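Local coordinates for tumor necrosis factor ligand superfamily member 9 (Mus musculus, PDB 6MKB), which is a cytokine that binds the receptor TNFRSF9 (4-1BB) and induces the proliferation of activated peripheral blood T-cells, at residues Thr25-Ser30 / Asp48-Val53. Residues are numbered along the deposited sequence; the frame is centred on the assembly and turned at random.
With SO4 (sulfate ion), chain K; SO4 (sulfate ion), chain M.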
loop_
_atom_site.group_PDB
_atom_site.type_symbol
_atom_site.label_atom_id
_atom_site.label_comp_id
_atom_site.label_asym_id
_atom_site.label_seq_id
_atom_site.Cartn_x
_atom_site.Cartn_y
_atom_site.Cartn_z
ATOM N N THR B 25 12.176 15.831 -7.947
ATOM C CA THR B 25 12.041 15.340 -6.581
ATOM C C THR B 25 10.817 16.042 -6.008
ATOM O O THR B 25 10.689 17.270 -6.122
ATOM C CB THR B 25 13.316 15.545 -5.789
ATOM O OG1 THR B 25 14.307 14.686 -6.356
ATOM C CG2 THR B 25 13.138 15.210 -4.315
ATOM N N LEU B 26 9.891 15.269 -5.461
ATOM C CA LEU B 26 8.673 15.834 -4.929
ATOM C C LEU B 26 8.901 16.614 -3.628
ATOM O O LEU B 26 9.745 16.242 -2.788
ATOM C CB LEU B 26 7.621 14.744 -4.691
ATOM C CG LEU B 26 6.956 14.144 -5.919
ATOM C CD1 LEU B 26 6.016 13.065 -5.512
ATOM C CD2 LEU B 26 6.213 15.195 -6.750
ATOM N N ASN B 27 8.127 17.705 -3.494
ATOM C CA ASN B 27 8.048 18.545 -2.317
ATOM C C ASN B 27 6.910 18.008 -1.458
ATOM O O ASN B 27 5.922 17.498 -1.991
ATOM C CB ASN B 27 7.819 20.002 -2.712
ATOM C CG ASN B 27 9.106 20.744 -2.956
ATOM O OD1 ASN B 27 9.954 20.889 -2.062
ATOM N ND2 ASN B 27 9.285 21.232 -4.174
ATOM N N TRP B 28 7.044 18.089 -0.148
ATOM C CA TRP B 28 6.045 17.564 0.766
ATOM C C TRP B 28 5.601 18.611 1.786
ATOM O O TRP B 28 6.401 19.452 2.215
ATOM C CB TRP B 28 6.602 16.312 1.506
ATOM C CG TRP B 28 7.021 15.233 0.561
ATOM C CD1 TRP B 28 8.241 15.096 -0.039
ATOM C CD2 TRP B 28 6.164 14.246 -0.042
ATOM N NE1 TRP B 28 8.198 14.087 -0.978
ATOM C CE2 TRP B 28 6.937 13.546 -0.996
ATOM C CE3 TRP B 28 4.847 13.821 0.204
ATOM C CZ2 TRP B 28 6.422 12.473 -1.727
ATOM C CZ3 TRP B 28 4.334 12.778 -0.538
ATOM C CH2 TRP B 28 5.102 12.146 -1.524
ATOM N N HIS B 29 4.307 18.555 2.155
ATOM C CA HIS B 29 3.751 19.282 3.291
ATOM C C HIS B 29 4.131 18.413 4.500
ATOM O O HIS B 29 3.822 17.207 4.476
ATOM C CB HIS B 29 2.209 19.437 3.200
ATOM C CG HIS B 29 1.682 20.222 2.039
ATOM N ND1 HIS B 29 1.842 21.604 1.965
ATOM C CD2 HIS B 29 0.896 19.821 1.014
ATOM C CE1 HIS B 29 1.202 21.979 0.873
ATOM N NE2 HIS B 29 0.616 20.941 0.270
ATOM N N SER B 30 4.823 18.973 5.514
ATOM C CA SER B 30 5.204 18.227 6.737
ATOM C C SER B 30 4.243 18.556 7.940
ATOM O O SER B 30 4.364 17.943 9.005
ATOM C CB SER B 30 6.659 18.509 7.115
ATOM O OG SER B 30 6.903 19.891 7.329
ATOM N N ASP B 48 14.569 22.035 2.130
ATOM C CA ASP B 48 15.640 22.318 1.176
ATOM C C ASP B 48 16.071 21.062 0.397
ATOM O O ASP B 48 16.135 21.097 -0.843
ATOM C CB ASP B 48 16.851 22.954 1.898
ATOM C CG ASP B 48 17.287 22.260 3.191
ATOM O OD1 ASP B 48 16.477 22.222 4.158
ATOM O OD2 ASP B 48 18.445 21.781 3.247
ATOM N N LYS B 49 16.322 19.953 1.119
ATOM C CA LYS B 49 16.766 18.683 0.534
ATOM C C LYS B 49 15.594 17.823 0.062
ATOM O O LYS B 49 15.814 16.866 -0.690
ATOM C CB LYS B 49 17.613 17.898 1.555
ATOM C CG LYS B 49 18.822 18.655 2.120
ATOM C CD LYS B 49 20.020 18.744 1.140
ATOM C CE LYS B 49 20.616 20.142 1.046
ATOM N NZ LYS B 49 21.326 20.573 2.291
ATOM N N LYS B 50 14.348 18.173 0.504
ATOM C CA LYS B 50 13.072 17.486 0.235
ATOM C C LYS B 50 13.168 16.042 0.789
ATOM O O LYS B 50 12.576 15.096 0.238
ATOM C CB LYS B 50 12.682 17.526 -1.264
ATOM C CG LYS B 50 12.756 18.914 -1.900
ATOM C CD LYS B 50 12.593 18.870 -3.411
ATOM C CE LYS B 50 13.482 19.842 -4.140
ATOM N NZ LYS B 50 13.238 21.260 -3.742
ATOM N N GLU B 51 13.900 15.902 1.921
ATOM C CA GLU B 51 14.164 14.612 2.554
ATOM C C GLU B 51 13.587 14.447 3.949
ATOM O O GLU B 51 13.623 15.364 4.782
ATOM C CB GLU B 51 15.673 14.371 2.655
ATOM C CG GLU B 51 16.321 14.035 1.330
ATOM C CD GLU B 51 17.831 14.076 1.318
ATOM O OE1 GLU B 51 18.433 14.590 2.287
ATOM O OE2 GLU B 51 18.418 13.601 0.324
ATOM N N LEU B 52 13.105 13.237 4.190
ATOM C CA LEU B 52 12.632 12.751 5.463
ATOM C C LEU B 52 13.847 12.131 6.132
ATOM O O LEU B 52 14.498 11.268 5.534
ATOM C CB LEU B 52 11.495 11.741 5.235
ATOM C CG LEU B 52 10.794 11.117 6.456
ATOM C CD1 LEU B 52 10.238 12.153 7.360
ATOM C CD2 LEU B 52 9.599 10.258 5.985
ATOM N N VAL B 53 14.223 12.660 7.305
ATOM C CA VAL B 53 15.396 12.253 8.083
ATOM C C VAL B 53 14.954 11.345 9.248
ATOM O O VAL B 53 14.193 11.763 10.115
ATOM C CB VAL B 53 16.237 13.483 8.586
ATOM C CG1 VAL B 53 17.578 13.030 9.169
ATOM C CG2 VAL B 53 16.471 14.486 7.459
HETATM S S SO4 K . 3.653 23.984 3.367
HETATM O O1 SO4 K . 4.824 23.078 3.335
HETATM O O2 SO4 K . 4.056 25.221 4.074
HETATM O O3 SO4 K . 3.193 24.340 2.002
HETATM O O4 SO4 K . 2.537 23.325 4.085
HETATM S S SO4 M . 0.936 23.523 -3.200
HETATM O O1 SO4 M . 1.980 22.955 -4.092
HETATM O O2 SO4 M . 1.605 24.438 -2.233
HETATM O O3 SO4 M . -0.020 24.314 -4.024
HETATM O O4 SO4 M . 0.207 22.433 -2.498
HETATM O O HOH W 1 10.888 14.061 -1.606
HETATM O O HOH W 2 11.876 22.367 -5.918
#
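Lys-50 lays the aliphatic part of its side chain against Thr-25, Leu-26 and Asn-27, where a G1 beta bulge in the TNF homology domain meets strand 24-29. Its CD lies 3.8 Å from CG2 of Thr-25; chi1 of -67° sets OG1 beside the backbone N and CG2 anti to it, which turns the methyl to Lys-50. Farther along 25-30, OD1 of Asn-27 reaches CG of Lys-50 at 3.4 Å, and O of Leu-26 approaches CB of Lys-50 at 3.5 Å. No direct hydrogen bond crosses between the segments, but two waters bridge them. One donates to O of Leu-26 and to O of Lys-50, both at 2.7 Å, and accepts a hydrogen bond from NE1 of Trp-28 in the indole plane, so it links two backbone carbonyls and the indole. Lys-50 and Glu-51 both face Glu-46 in the bulge, Lys-50 with phi and psi positive (60° and 34°). Strand 129-140 pairs with both strand 24-29 and strand 51-54; Trp-28 meets the ring of Phe-159. Glu-51, pointing away, forms salt bridges with Arg-130 and Lys-90. Bends at chi3 and chi4 bring NZ of Lys-50 to the second water at 2.8 Å, which also accepts a weak bond from ND2 of Asn-27 at 3.3 Å.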